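Long-range contacts in aldehyde dehydrogenase family protein (Pseudomonas syringae pv. tomato, PDB 5IUV), which probably oxidises indole-3-acetaldehyde to the auxin indole-3-acetic acid with NAD+ as cofactor, in an auxin synthesis route that contributes to virulence: residues I275-A280 with V433-L438; L308-S313 with V409-T414; G110-D115 with F296-V301; V153-V158 with T488-T493; E99-L104 with A200-Q205. All coordinates share one frame; numbering follows the deposited sequence.

Overall arrangement
The five contacts lie in different parts of an aldehyde dehydrogenase subunit, contacts 1 and 2 sharing a sheet. Their centres are 11 Å apart: strands 273-276 and 307-311 are neighbours, and Phe277 and Phe412 meet edge-to-face between them. Contact 3 is closer to the cofactor, with the side chain of Asn297 about 8 Å from the bound NAD. Contact 5 lies 17 Å from contact 3, centre to centre, and touches it where Ile113 packs on helix 98-109; its Ile203 side chain is about 14 Å from NAD. Contact 4, about 34 to 48 Å from the other contact centres, lies at a subunit interface, as does contact 1.

Contact 1: I275-A280 with V433-L438; sequences IVFADA and VWTANL
Phe277 lies against Val433 CG1 and the carbonyl of Trp434 where two parallel strands end, 273-276 and 430-434, neighbours in the sheet of the aldehyde dehydrogenase catalytic domain. The pairing is in register, with Ile275 beside Val433 and Val276 beside Trp434. Trp434 N donates to Ile275 O (2.8 Å), and Phe277 N then donates to Trp434 O (3.1 Å). From there the phenylalanine side chain can be followed outward. CB lies 3.2 Å from Trp434 O; CG is farther from the same oxygen, and Phe277 CD2 comes back to 3.5 Å from Trp434 O, which sits at the ring edge. Farther along that edge, CE2 meets Val433 CG1 at 3.8 Å. With CG anti to the carbonyl carbon (chi1 -77°), the ring lies alongside the second strand.

Beyond the strands, a type I turn from Phe277 to Ala280 presents Asp279 O to Ala436 N. The Asp279 and Thr435 side chains run side by side, pointing the same way. Thr435 OG1 also accepts from Asn437 N, forming an ST turn, while it donates to Asp279 OD1 at 2.8 Å, on the syn side and 30° out of the carboxylate plane.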
# COMPACT_ATOMS: atom_id res chain seq x y z
N ILE A 275 32.58 3.17 -1.76
CA ILE A 275 33.20 2.92 -3.06
C ILE A 275 33.25 4.15 -3.96
O ILE A 275 32.21 4.67 -4.38
CB ILE A 275 32.46 1.80 -3.83
CG1 ILE A 275 32.33 0.55 -2.95
CG2 ILE A 275 33.18 1.47 -5.13
CD1 ILE A 275 31.36 -0.47 -3.51
N VAL A 276 34.46 4.59 -4.27
CA VAL A 276 34.66 5.79 -5.06
C VAL A 276 35.21 5.43 -6.43
O VAL A 276 36.35 4.98 -6.56
CB VAL A 276 35.60 6.78 -4.36
CG1 VAL A 276 35.73 8.07 -5.17
CG2 VAL A 276 35.11 7.08 -2.95
N PHE A 277 34.39 5.62 -7.46
CA PHE A 277 34.80 5.34 -8.83
C PHE A 277 35.49 6.55 -9.44
O PHE A 277 35.27 7.68 -9.01
CB PHE A 277 33.59 4.97 -9.70
CG PHE A 277 33.11 3.57 -9.48
CD1 PHE A 277 33.72 2.50 -10.11
CD2 PHE A 277 32.02 3.32 -8.66
CE1 PHE A 277 33.27 1.21 -9.92
CE2 PHE A 277 31.56 2.03 -8.47
CZ PHE A 277 32.18 0.97 -9.10
N ALA A 278 36.32 6.30 -10.44
CA ALA A 278 37.06 7.34 -11.13
C ALA A 278 36.12 8.40 -11.71
O ALA A 278 36.49 9.57 -11.80
CB ALA A 278 37.93 6.74 -12.24
N ASP A 279 34.92 8.00 -12.09
CA ASP A 279 33.99 8.95 -12.70
C ASP A 279 32.97 9.53 -11.72
O ASP A 279 31.88 9.92 -12.12
CB ASP A 279 33.27 8.31 -13.89
CG ASP A 279 32.28 7.23 -13.49
OD1 ASP A 279 32.32 6.74 -12.34
OD2 ASP A 279 31.45 6.86 -14.34
N ALA A 280 33.33 9.58 -10.43
CA ALA A 280 32.52 10.31 -9.45
C ALA A 280 32.31 11.74 -9.94
O ALA A 280 33.24 12.36 -10.46
CB ALA A 280 33.21 10.31 -8.08
N VAL A 433 28.25 4.41 -3.00
CA VAL A 433 28.78 4.34 -4.36
C VAL A 433 28.87 5.74 -4.95
O VAL A 433 27.90 6.49 -4.89
CB VAL A 433 27.90 3.48 -5.29
CG1 VAL A 433 28.54 3.36 -6.66
CG2 VAL A 433 27.68 2.12 -4.69
N TRP A 434 30.02 6.08 -5.52
CA TRP A 434 30.20 7.38 -6.13
C TRP A 434 30.51 7.21 -7.61
O TRP A 434 31.59 6.73 -7.97
CB TRP A 434 31.32 8.17 -5.43
CG TRP A 434 31.08 8.40 -3.96
CD1 TRP A 434 31.20 7.48 -2.96
CD2 TRP A 434 30.71 9.64 -3.32
NE1 TRP A 434 30.91 8.07 -1.74
CE2 TRP A 434 30.61 9.39 -1.94
CE3 TRP A 434 30.45 10.93 -3.80
CZ2 TRP A 434 30.27 10.38 -1.02
CZ3 TRP A 434 30.11 11.92 -2.88
CH2 TRP A 434 30.02 11.64 -1.51
N THR A 435 29.56 7.60 -8.45
CA THR A 435 29.72 7.52 -9.90
C THR A 435 28.68 8.38 -10.60
O THR A 435 27.56 8.51 -10.13
CB THR A 435 29.61 6.07 -10.43
OG1 THR A 435 29.61 6.08 -11.86
CG2 THR A 435 28.33 5.41 -9.96
N ALA A 436 29.06 8.97 -11.73
CA ALA A 436 28.14 9.81 -12.50
C ALA A 436 27.37 8.99 -13.53
O ALA A 436 26.48 9.51 -14.20
CB ALA A 436 28.90 10.94 -13.19
N ASN A 437 27.71 7.72 -13.66
CA ASN A 437 27.11 6.85 -14.67
C ASN A 437 25.77 6.27 -14.20
O ASN A 437 25.69 5.69 -13.13
CB ASN A 437 28.08 5.73 -15.05
CG ASN A 437 27.57 4.89 -16.21
OD1 ASN A 437 26.95 3.85 -16.00
ND2 ASN A 437 27.83 5.35 -17.43
N LEU A 438 24.73 6.44 -15.01
CA LEU A 438 23.39 5.97 -14.65
C LEU A 438 23.36 4.46 -14.38
O LEU A 438 22.92 4.01 -13.31
CB LEU A 438 22.39 6.31 -15.76
CG LEU A 438 20.98 5.71 -15.64
CD1 LEU A 438 20.23 6.34 -14.48
CD2 LEU A 438 20.19 5.86 -16.96

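Contact 2: L308-S313 with V409-T414; sequences LLVERS and VLTFDT
Two torsions bring Phe412 and Arg312 onto their partners. Phe412 has CG between its own backbone N and carbonyl carbon (chi1 65°), which swings the ring back over the strand carrying Glu311. Arg312 is bent at chi3 (-62°); its side chain crosses that of Thr411 at about a right angle and brings the guanidinium edge to OG1. The Phe412 ring receives Glu311 CA over one face, 3.8 Å from the centroid and 16° off the normal, a CH-pi contact. Glu311 CB touches the rim at CZ, and Leu309 O lies at the ring edge, 3.5 Å from Phe412 CE2.

The ring and the Thr411 hydroxyl lie on different faces of a pair of parallel strands of the catalytic-domain sheet, in register from Leu308 beside Val409 to Glu311 beside Phe412. Leu410 N, Val310 N, Phe412 N and Arg312 N donate in turn to Leu308 O, Leu410 O, Val310 O and Phe412 O. On the face opposite the ring, Val310 CG1 meets Thr411 CG2 at 3.9 Å, the two side chains pointing the same way.

Towards the ends of the strands the side-chain contact becomes polar. Arg312 NH2 donates to Thr411 OG1 (2.9 Å) nearly in the guanidinium plane, NE adds a weak bond, and NH1 forms a long salt bridge with Asp413 OD2 (3.9 Å). A water donates to Glu311 OE2 and Asp413 O, while Glu311 OE1 takes the backbone N of Ala278. Between the two segments, the guanidinium is thus held mainly by a neutral hydroxyl, and the aspartate probably contributes only a modest electrostatic pull.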
# COMPACT_ATOMS: atom_id res chain seq x y z
N LEU A 308 37.31 2.37 2.78
CA LEU A 308 37.28 3.22 1.61
C LEU A 308 37.85 2.46 0.42
O LEU A 308 39.04 2.14 0.40
CB LEU A 308 38.08 4.50 1.86
CG LEU A 308 38.12 5.51 0.72
CD1 LEU A 308 36.73 6.06 0.47
CD2 LEU A 308 39.11 6.64 1.04
N LEU A 309 36.99 2.15 -0.55
CA LEU A 309 37.40 1.44 -1.76
C LEU A 309 37.52 2.44 -2.91
O LEU A 309 36.53 3.03 -3.34
CB LEU A 309 36.38 0.35 -2.13
CG LEU A 309 36.40 -0.98 -1.36
CD1 LEU A 309 36.27 -0.79 0.15
CD2 LEU A 309 35.32 -1.92 -1.87
N VAL A 310 38.74 2.62 -3.41
CA VAL A 310 38.96 3.63 -4.44
C VAL A 310 39.48 3.02 -5.74
O VAL A 310 40.41 2.21 -5.71
CB VAL A 310 39.93 4.74 -3.95
CG1 VAL A 310 41.14 4.12 -3.28
CG2 VAL A 310 40.35 5.65 -5.09
N GLU A 311 38.87 3.38 -6.86
CA GLU A 311 39.32 2.91 -8.16
C GLU A 311 40.79 3.32 -8.33
O GLU A 311 41.15 4.47 -8.08
CB GLU A 311 38.46 3.47 -9.30
CG GLU A 311 38.74 2.83 -10.65
CD GLU A 311 37.63 3.08 -11.67
OE1 GLU A 311 36.61 3.72 -11.32
OE2 GLU A 311 37.78 2.62 -12.82
N ARG A 312 41.62 2.36 -8.73
CA ARG A 312 43.07 2.55 -8.64
C ARG A 312 43.57 3.76 -9.43
O ARG A 312 44.49 4.45 -8.99
CB ARG A 312 43.79 1.28 -9.11
CG ARG A 312 45.29 1.31 -8.86
CD ARG A 312 45.88 -0.09 -8.83
NE ARG A 312 45.32 -0.89 -7.75
CZ ARG A 312 44.63 -2.01 -7.93
NH1 ARG A 312 44.42 -2.47 -9.16
NH2 ARG A 312 44.14 -2.67 -6.88
N SER A 313 42.94 4.04 -10.57
CA SER A 313 43.38 5.12 -11.45
C SER A 313 43.24 6.53 -10.84
O SER A 313 43.84 7.47 -11.36
CB SER A 313 42.62 5.06 -12.78
OG SER A 313 41.22 5.14 -12.57
N VAL A 409 42.04 1.92 3.68
CA VAL A 409 41.95 2.29 2.27
C VAL A 409 42.35 1.14 1.35
O VAL A 409 43.48 0.65 1.42
CB VAL A 409 42.81 3.52 1.95
CG1 VAL A 409 42.68 3.89 0.47
CG2 VAL A 409 42.43 4.69 2.84
N LEU A 410 41.42 0.73 0.49
CA LEU A 410 41.66 -0.39 -0.43
C LEU A 410 41.48 0.07 -1.87
O LEU A 410 40.78 1.05 -2.13
CB LEU A 410 40.70 -1.55 -0.13
CG LEU A 410 40.60 -2.13 1.28
CD1 LEU A 410 39.72 -1.28 2.21
CD2 LEU A 410 40.10 -3.58 1.23
N THR A 411 42.12 -0.63 -2.81
CA THR A 411 41.96 -0.27 -4.22
C THR A 411 41.31 -1.40 -5.03
O THR A 411 41.31 -2.55 -4.61
CB THR A 411 43.30 0.11 -4.88
OG1 THR A 411 44.28 -0.90 -4.64
CG2 THR A 411 43.80 1.44 -4.33
N PHE A 412 40.75 -1.04 -6.18
CA PHE A 412 40.18 -2.00 -7.12
C PHE A 412 40.34 -1.45 -8.54
O PHE A 412 40.62 -0.26 -8.70
CB PHE A 412 38.70 -2.26 -6.82
CG PHE A 412 37.81 -1.04 -7.00
CD1 PHE A 412 37.26 -0.74 -8.24
CD2 PHE A 412 37.54 -0.21 -5.93
CE1 PHE A 412 36.46 0.38 -8.40
CE2 PHE A 412 36.73 0.91 -6.10
CZ PHE A 412 36.20 1.20 -7.33
N ASP A 413 40.14 -2.29 -9.55
CA ASP A 413 40.29 -1.85 -10.94
C ASP A 413 39.05 -2.07 -11.81
O ASP A 413 38.97 -1.55 -12.92
CB ASP A 413 41.49 -2.55 -11.59
CG ASP A 413 41.42 -4.06 -11.50
OD1 ASP A 413 40.32 -4.61 -11.24
OD2 ASP A 413 42.47 -4.71 -11.70
N THR A 414 38.10 -2.87 -11.32
CA THR A 414 36.84 -3.10 -12.01
C THR A 414 35.67 -2.99 -11.04
O THR A 414 35.83 -3.19 -9.84
CB THR A 414 36.77 -4.49 -12.68
OG1 THR A 414 36.69 -5.50 -11.66
CG2 THR A 414 37.99 -4.75 -13.57
O HOH W 1 39.81 0.92 -13.44

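Contact 3: G110-D115 with F296-V301; sequences GKPISD and FNQGEV
Asn297 OD1 rests against the folded side chain of Lys111, 3.3 Å from CB and 3.3 Å from CE. CB touches the amide oxygen directly, and the bend at chi3 (57°) helps bring CE back to it. Beside this pair, Pro112 CD meets Gln298 OE1 (3.3 Å), the ring and the amide coming from opposite directions. Asp115 OD2 approaches Phe296 CE1 at 3.6 Å, its carboxylate plane turned 48° from the ring. One water joins the two segments, donating to both Asp115 OD2 and Asn297 OD1, and lies over a face of the Phe296 ring.

The next shell holds the amides in place. Gln298 NE2 donates to Glu300 OE1 (3.2 Å), with the acceptor in the amide plane, and Asn297 ND2 reaches Glu300 O (3.1 Å). Asn297, Gln298 and Gly299 all have positive phi, in a tight left-handed coil that probably helps to direct the two amides towards Lys111 and Pro112. Further out, Gly342 N donates to Gln298 OE1. Lys111 NZ forms a salt bridge with Asp120 and donates to Asn168 O, which Asn297 ND2 also reaches; Asn168 contacts indole-3-acetate in this enzyme.

The site lies beside the substrate and cofactor region: segment 110-115 holds the link after helix 98-109 and the start of helix 113-134, and segment 296-301 follows helix 283-295 on the way to strand 307-311.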
# COMPACT_ATOMS: atom_id res chain seq x y z
N GLY A 110 30.77 11.98 25.78
CA GLY A 110 31.89 12.69 25.20
C GLY A 110 31.79 13.31 23.82
O GLY A 110 32.77 13.87 23.34
N LYS A 111 30.64 13.24 23.17
CA LYS A 111 30.54 13.80 21.82
C LYS A 111 30.47 15.34 21.89
O LYS A 111 30.07 15.89 22.91
CB LYS A 111 29.34 13.22 21.06
CG LYS A 111 27.99 13.78 21.47
CD LYS A 111 26.91 13.28 20.52
CE LYS A 111 26.87 11.76 20.49
NZ LYS A 111 26.11 11.26 19.33
N PRO A 112 30.90 16.03 20.82
CA PRO A 112 30.93 17.50 20.85
C PRO A 112 29.55 18.10 21.11
O PRO A 112 28.56 17.59 20.60
CB PRO A 112 31.43 17.87 19.44
CG PRO A 112 32.19 16.66 18.99
CD PRO A 112 31.42 15.50 19.55
N ILE A 113 29.50 19.17 21.90
CA ILE A 113 28.24 19.80 22.29
C ILE A 113 27.46 20.29 21.07
O ILE A 113 26.23 20.23 21.05
CB ILE A 113 28.48 20.98 23.28
CG1 ILE A 113 27.15 21.50 23.83
CG2 ILE A 113 29.30 22.10 22.64
CD1 ILE A 113 26.38 20.45 24.62
N SER A 114 28.17 20.74 20.04
CA SER A 114 27.52 21.21 18.82
C SER A 114 26.85 20.06 18.08
O SER A 114 25.81 20.25 17.45
CB SER A 114 28.52 21.93 17.91
OG SER A 114 28.80 23.22 18.42
N ASP A 115 27.44 18.86 18.16
CA ASP A 115 26.79 17.67 17.60
C ASP A 115 25.58 17.24 18.43
O ASP A 115 24.53 16.94 17.87
CB ASP A 115 27.78 16.50 17.50
CG ASP A 115 28.87 16.74 16.46
OD1 ASP A 115 28.78 17.71 15.68
OD2 ASP A 115 29.83 15.93 16.43
N PHE A 296 33.25 11.65 11.97
CA PHE A 296 32.07 12.14 12.67
C PHE A 296 31.75 11.26 13.87
O PHE A 296 31.79 10.03 13.77
CB PHE A 296 30.85 12.22 11.76
CG PHE A 296 29.60 12.71 12.46
CD1 PHE A 296 29.49 14.04 12.84
CD2 PHE A 296 28.57 11.84 12.76
CE1 PHE A 296 28.34 14.50 13.50
CE2 PHE A 296 27.42 12.29 13.41
CZ PHE A 296 27.32 13.62 13.78
N ASN A 297 31.46 11.90 14.99
CA ASN A 297 31.22 11.21 16.26
C ASN A 297 32.34 10.23 16.61
O ASN A 297 32.07 9.12 17.05
CB ASN A 297 29.88 10.47 16.25
CG ASN A 297 29.36 10.21 17.65
OD1 ASN A 297 29.42 11.09 18.52
ND2 ASN A 297 28.86 9.00 17.90
N GLN A 298 33.58 10.65 16.38
CA GLN A 298 34.77 9.89 16.78
C GLN A 298 34.84 8.51 16.12
O GLN A 298 35.52 7.62 16.61
CB GLN A 298 34.82 9.73 18.31
CG GLN A 298 34.84 11.05 19.09
CD GLN A 298 33.48 11.73 19.17
OE1 GLN A 298 33.33 12.91 18.85
NE2 GLN A 298 32.46 10.97 19.60
N GLY A 299 34.13 8.34 15.00
CA GLY A 299 34.09 7.06 14.32
C GLY A 299 33.24 6.05 15.05
O GLY A 299 33.20 4.87 14.69
N GLU A 300 32.54 6.51 16.09
CA GLU A 300 31.69 5.65 16.89
C GLU A 300 30.30 5.65 16.27
O GLU A 300 29.33 6.10 16.88
CB GLU A 300 31.66 6.12 18.34
CG GLU A 300 33.05 6.15 18.97
CD GLU A 300 33.10 6.89 20.30
OE1 GLU A 300 32.42 7.93 20.44
OE2 GLU A 300 33.83 6.42 21.21
N VAL A 301 30.24 5.16 15.04
CA VAL A 301 29.03 5.15 14.24
C VAL A 301 28.92 3.78 13.58
O VAL A 301 29.89 3.29 12.99
CB VAL A 301 29.02 6.27 13.17
CG1 VAL A 301 27.73 6.25 12.36
CG2 VAL A 301 29.23 7.64 13.82
O HOH W 2 29.01 13.50 17.34

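Contact 4: V153-V158 with T488-T493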
# COMPACT_ATOMS: atom_id res chain seq x y z
N VAL A 153 -7.48 -7.90 7.87
CA VAL A 153 -6.09 -8.16 8.24
C VAL A 153 -5.58 -6.93 8.95
O VAL A 153 -5.30 -5.91 8.30
CB VAL A 153 -5.23 -8.48 7.00
CG1 VAL A 153 -3.78 -8.73 7.41
CG2 VAL A 153 -5.79 -9.68 6.25
N THR A 154 -5.48 -7.00 10.27
CA THR A 154 -5.18 -5.82 11.07
C THR A 154 -3.93 -6.01 11.91
O THR A 154 -3.43 -7.13 12.05
CB THR A 154 -6.36 -5.47 12.01
OG1 THR A 154 -6.60 -6.56 12.91
CG2 THR A 154 -7.63 -5.20 11.20
N ARG A 155 -3.43 -4.91 12.47
CA ARG A 155 -2.25 -4.93 13.31
C ARG A 155 -2.57 -4.45 14.72
O ARG A 155 -3.31 -3.49 14.90
CB ARG A 155 -1.15 -4.05 12.71
CG ARG A 155 -0.63 -4.57 11.38
CD ARG A 155 0.48 -3.69 10.86
NE ARG A 155 1.24 -4.38 9.82
CZ ARG A 155 2.20 -5.28 10.07
NH1 ARG A 155 2.51 -5.60 11.32
NH2 ARG A 155 2.84 -5.84 9.06
N GLU A 156 -2.02 -5.14 15.71
CA GLU A 156 -2.24 -4.80 17.11
C GLU A 156 -0.91 -4.74 17.82
O GLU A 156 0.01 -5.47 17.46
CB GLU A 156 -3.16 -5.83 17.77
CG GLU A 156 -4.51 -5.99 17.08
CD GLU A 156 -5.31 -7.14 17.64
OE1 GLU A 156 -4.75 -7.93 18.44
OE2 GLU A 156 -6.51 -7.25 17.30
N PRO A 157 -0.79 -3.90 18.85
CA PRO A 157 0.49 -3.83 19.57
C PRO A 157 0.82 -5.16 20.25
O PRO A 157 -0.09 -5.87 20.69
CB PRO A 157 0.27 -2.71 20.59
CG PRO A 157 -1.21 -2.67 20.78
CD PRO A 157 -1.79 -2.99 19.43
N VAL A 158 2.10 -5.51 20.31
CA VAL A 158 2.50 -6.79 20.87
C VAL A 158 2.29 -6.84 22.39
O VAL A 158 2.04 -7.91 22.94
CB VAL A 158 3.98 -7.11 20.53
CG1 VAL A 158 4.15 -7.26 19.02
CG2 VAL A 158 4.91 -6.04 21.08
N THR A 488 4.18 -4.67 16.37
CA THR A 488 2.81 -5.12 16.21
C THR A 488 2.71 -6.56 15.73
O THR A 488 3.69 -7.15 15.27
CB THR A 488 2.02 -4.22 15.23
OG1 THR A 488 2.67 -4.21 13.96
CG2 THR A 488 1.93 -2.79 15.75
N GLU A 489 1.51 -7.13 15.86
CA GLU A 489 1.19 -8.48 15.39
C GLU A 489 0.06 -8.41 14.38
O GLU A 489 -0.90 -7.67 14.59
CB GLU A 489 0.76 -9.39 16.55
CG GLU A 489 1.84 -9.75 17.53
CD GLU A 489 2.83 -10.75 16.98
OE1 GLU A 489 2.46 -11.53 16.07
OE2 GLU A 489 3.98 -10.76 17.45
N LEU A 490 0.16 -9.19 13.32
CA LEU A 490 -0.92 -9.32 12.34
C LEU A 490 -2.03 -10.26 12.81
O LEU A 490 -1.76 -11.33 13.35
CB LEU A 490 -0.36 -9.81 11.01
CG LEU A 490 0.38 -8.78 10.16
CD1 LEU A 490 1.13 -9.47 9.04
CD2 LEU A 490 -0.61 -7.77 9.59
N LYS A 491 -3.27 -9.86 12.58
CA LYS A 491 -4.41 -10.70 12.88
C LYS A 491 -5.32 -10.81 11.68
O LYS A 491 -5.69 -9.80 11.07
CB LYS A 491 -5.21 -10.16 14.07
CG LYS A 491 -6.53 -10.90 14.31
CD LYS A 491 -7.29 -10.33 15.50
CE LYS A 491 -6.60 -10.68 16.82
NZ LYS A 491 -7.25 -9.97 17.95
N SER A 492 -5.69 -12.04 11.33
CA SER A 492 -6.65 -12.28 10.27
C SER A 492 -8.00 -12.61 10.86
O SER A 492 -8.18 -13.69 11.41
CB SER A 492 -6.19 -13.43 9.37
OG SER A 492 -5.09 -13.03 8.57
N THR A 493 -8.95 -11.68 10.75
CA THR A 493 -10.29 -11.91 11.27
C THR A 493 -11.22 -12.22 10.10
O THR A 493 -11.56 -11.33 9.32
CB THR A 493 -10.81 -10.70 12.07
OG1 THR A 493 -9.89 -10.39 13.12
CG2 THR A 493 -12.17 -11.00 12.69
O HOH W 3 -8.17 -8.72 11.91
O HOH W 4 4.32 -7.82 12.50
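Arg155 and Leu490 cross with the guanidinium laid flat on the leucine: Leu490 CD2 stands 3.7 Å above the guanidinium plane, over its centre. Arg155 CG touches Leu490 CD2 (3.7 Å), and the chain, extended from CG to NE, carries the guanidinium on over the same methyl. The Arg155 and Thr488 side chains cross at about a right angle, and NH1 donates to Thr488 OG1 (3.0 Å), near the guanidinium edge but 23° out of its plane. A water further ties NH1 to Thr488 O.

On the opposite face Glu156 and Lys491 cross. Lys491 NZ meets Glu156 OE2 (2.9 Å) on its syn side, and OE1 takes a weaker share of the salt bridge. Both faces belong to one antiparallel strand pair, part of the aldehyde dehydrogenase oligomerisation region. Thr154 with Lys491 and Glu156 with Glu489 are hydrogen-bonded pairs, alternating with the non-hydrogen-bonded pairs Val153 with Ser492 and Arg155 with Leu490. Lys491 NZ also donates to Leu448 O and Ala445 O of a neighbouring subunit, where Ser492 and Thr493 extend the sheet across the interface. Glu489 is held by Arg263 and by Arg477 of that subunit; its CG packs on Val158 CG1 (3.7 Å). A water joins Thr154 OG1, Lys491 O and Thr493 OG1.

Contact 5: E99-L104 with A200-Q205; sequences EELALL and AIRIAQ
Glu100 and Arg202 provide the polar half of this helix-helix contact, a two-point salt bridge. Arg202 NE donates to Glu100 OE2 at 2.9 Å in a nearly straight bond, and NH2 adds a weak bond to Glu100 OE1 (3.3 Å). The acceptor OE2 lies in the guanidinium plane, while the donor stands above the carboxylate plane, in keeping with the 51° between the two flat groups. The glutamate chain is extended beyond CG. The arginine, whose CG is anti to the backbone N, bends at chi2 (66°), and this kink carries its NE edge round to the carboxylate.

The apolar half uses the aliphatic stem of the same arginine. Leu101 CD2 touches Arg202 CG at 3.8 Å and Ile203 CG2 at 4.1 Å, while Leu104 CD1 lies 4.1 Å from Arg202 CB. These side chains meet at about right angles. Arg202 thus packs through its methylenes on two leucines one helical turn apart and pairs through the NE-NH2 edge of its guanidinium with Glu100. Leu101 also packs on helix 113-134, and Ile203 on helix 170-183.

The short helical segments run nearly antiparallel, at 159°, with axes 10.8 Å apart at closest, a spacing bridged by long side chains. Helix 198-210 connects the parallel neighbouring strands 187-191 and 217-219, a beta-alpha-beta crossover of the Rossmann-like NAD-binding domain; helix 98-109 packs against the helix of this crossover.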
# COMPACT_ATOMS: atom_id res chain seq x y z
N GLU A 99 18.91 22.13 25.44
CA GLU A 99 20.23 22.50 25.94
C GLU A 99 20.68 21.59 27.08
O GLU A 99 21.82 21.14 27.11
CB GLU A 99 20.25 23.96 26.37
CG GLU A 99 20.10 24.93 25.22
CD GLU A 99 20.09 26.39 25.66
OE1 GLU A 99 19.98 26.65 26.87
OE2 GLU A 99 20.20 27.27 24.78
N GLU A 100 19.77 21.32 28.01
CA GLU A 100 20.06 20.39 29.10
C GLU A 100 20.34 18.98 28.59
O GLU A 100 21.32 18.35 29.00
CB GLU A 100 18.89 20.34 30.10
CG GLU A 100 19.12 19.35 31.24
CD GLU A 100 17.92 19.22 32.19
OE1 GLU A 100 16.90 19.92 31.98
OE2 GLU A 100 18.02 18.42 33.15
N LEU A 101 19.49 18.47 27.70
CA LEU A 101 19.65 17.13 27.17
C LEU A 101 20.94 16.98 26.36
O LEU A 101 21.63 15.96 26.46
CB LEU A 101 18.44 16.76 26.30
CG LEU A 101 17.14 16.53 27.08
CD1 LEU A 101 15.96 16.39 26.14
CD2 LEU A 101 17.27 15.30 27.95
N ALA A 102 21.26 18.00 25.57
CA ALA A 102 22.48 17.98 24.77
C ALA A 102 23.71 17.97 25.68
O ALA A 102 24.69 17.27 25.42
CB ALA A 102 22.53 19.18 23.83
N LEU A 103 23.64 18.76 26.74
CA LEU A 103 24.74 18.85 27.68
C LEU A 103 24.93 17.52 28.42
O LEU A 103 26.06 17.06 28.59
CB LEU A 103 24.49 20.00 28.67
CG LEU A 103 25.61 20.35 29.65
CD1 LEU A 103 26.95 20.55 28.93
CD2 LEU A 103 25.23 21.61 30.41
N LEU A 104 23.83 16.90 28.83
CA LEU A 104 23.91 15.59 29.47
C LEU A 104 24.58 14.56 28.57
O LEU A 104 25.40 13.77 29.02
CB LEU A 104 22.51 15.10 29.86
CG LEU A 104 21.85 15.81 31.04
CD1 LEU A 104 20.39 15.37 31.14
CD2 LEU A 104 22.59 15.52 32.34
N ALA A 200 18.32 9.03 28.90
CA ALA A 200 17.20 8.11 29.06
C ALA A 200 16.49 8.32 30.40
O ALA A 200 15.27 8.36 30.47
CB ALA A 200 17.67 6.67 28.95
N ILE A 201 17.27 8.45 31.47
CA ILE A 201 16.71 8.69 32.79
C ILE A 201 15.91 9.99 32.79
O ILE A 201 14.81 10.06 33.34
CB ILE A 201 17.83 8.74 33.86
CG1 ILE A 201 18.38 7.34 34.12
CG2 ILE A 201 17.32 9.36 35.16
CD1 ILE A 201 19.64 7.32 34.98
N ARG A 202 16.47 11.01 32.15
CA ARG A 202 15.86 12.34 32.17
C ARG A 202 14.55 12.41 31.37
O ARG A 202 13.60 13.06 31.81
CB ARG A 202 16.87 13.37 31.64
CG ARG A 202 16.34 14.81 31.60
CD ARG A 202 16.07 15.37 32.99
NE ARG A 202 15.63 16.76 32.92
CZ ARG A 202 14.36 17.15 32.91
NH1 ARG A 202 13.39 16.26 32.99
NH2 ARG A 202 14.07 18.45 32.83
N ILE A 203 14.48 11.74 30.22
CA ILE A 203 13.27 11.86 29.39
C ILE A 203 12.09 11.05 29.93
O ILE A 203 10.97 11.23 29.47
CB ILE A 203 13.52 11.43 27.92
CG1 ILE A 203 13.92 9.96 27.84
CG2 ILE A 203 14.55 12.35 27.25
CD1 ILE A 203 13.93 9.40 26.43
N ALA A 204 12.34 10.18 30.91
CA ALA A 204 11.24 9.46 31.56
C ALA A 204 10.23 10.43 32.17
O ALA A 204 9.02 10.24 32.08
CB ALA A 204 11.78 8.51 32.64
N GLN A 205 10.75 11.50 32.77
CA GLN A 205 9.93 12.55 33.35
C GLN A 205 9.19 13.36 32.28
O GLN A 205 8.02 13.72 32.45
CB GLN A 205 10.79 13.49 34.19
CG GLN A 205 10.15 14.83 34.48
CD GLN A 205 9.12 14.74 35.58
OE1 GLN A 205 7.91 14.86 35.33
NE2 GLN A 205 9.58 14.55 36.81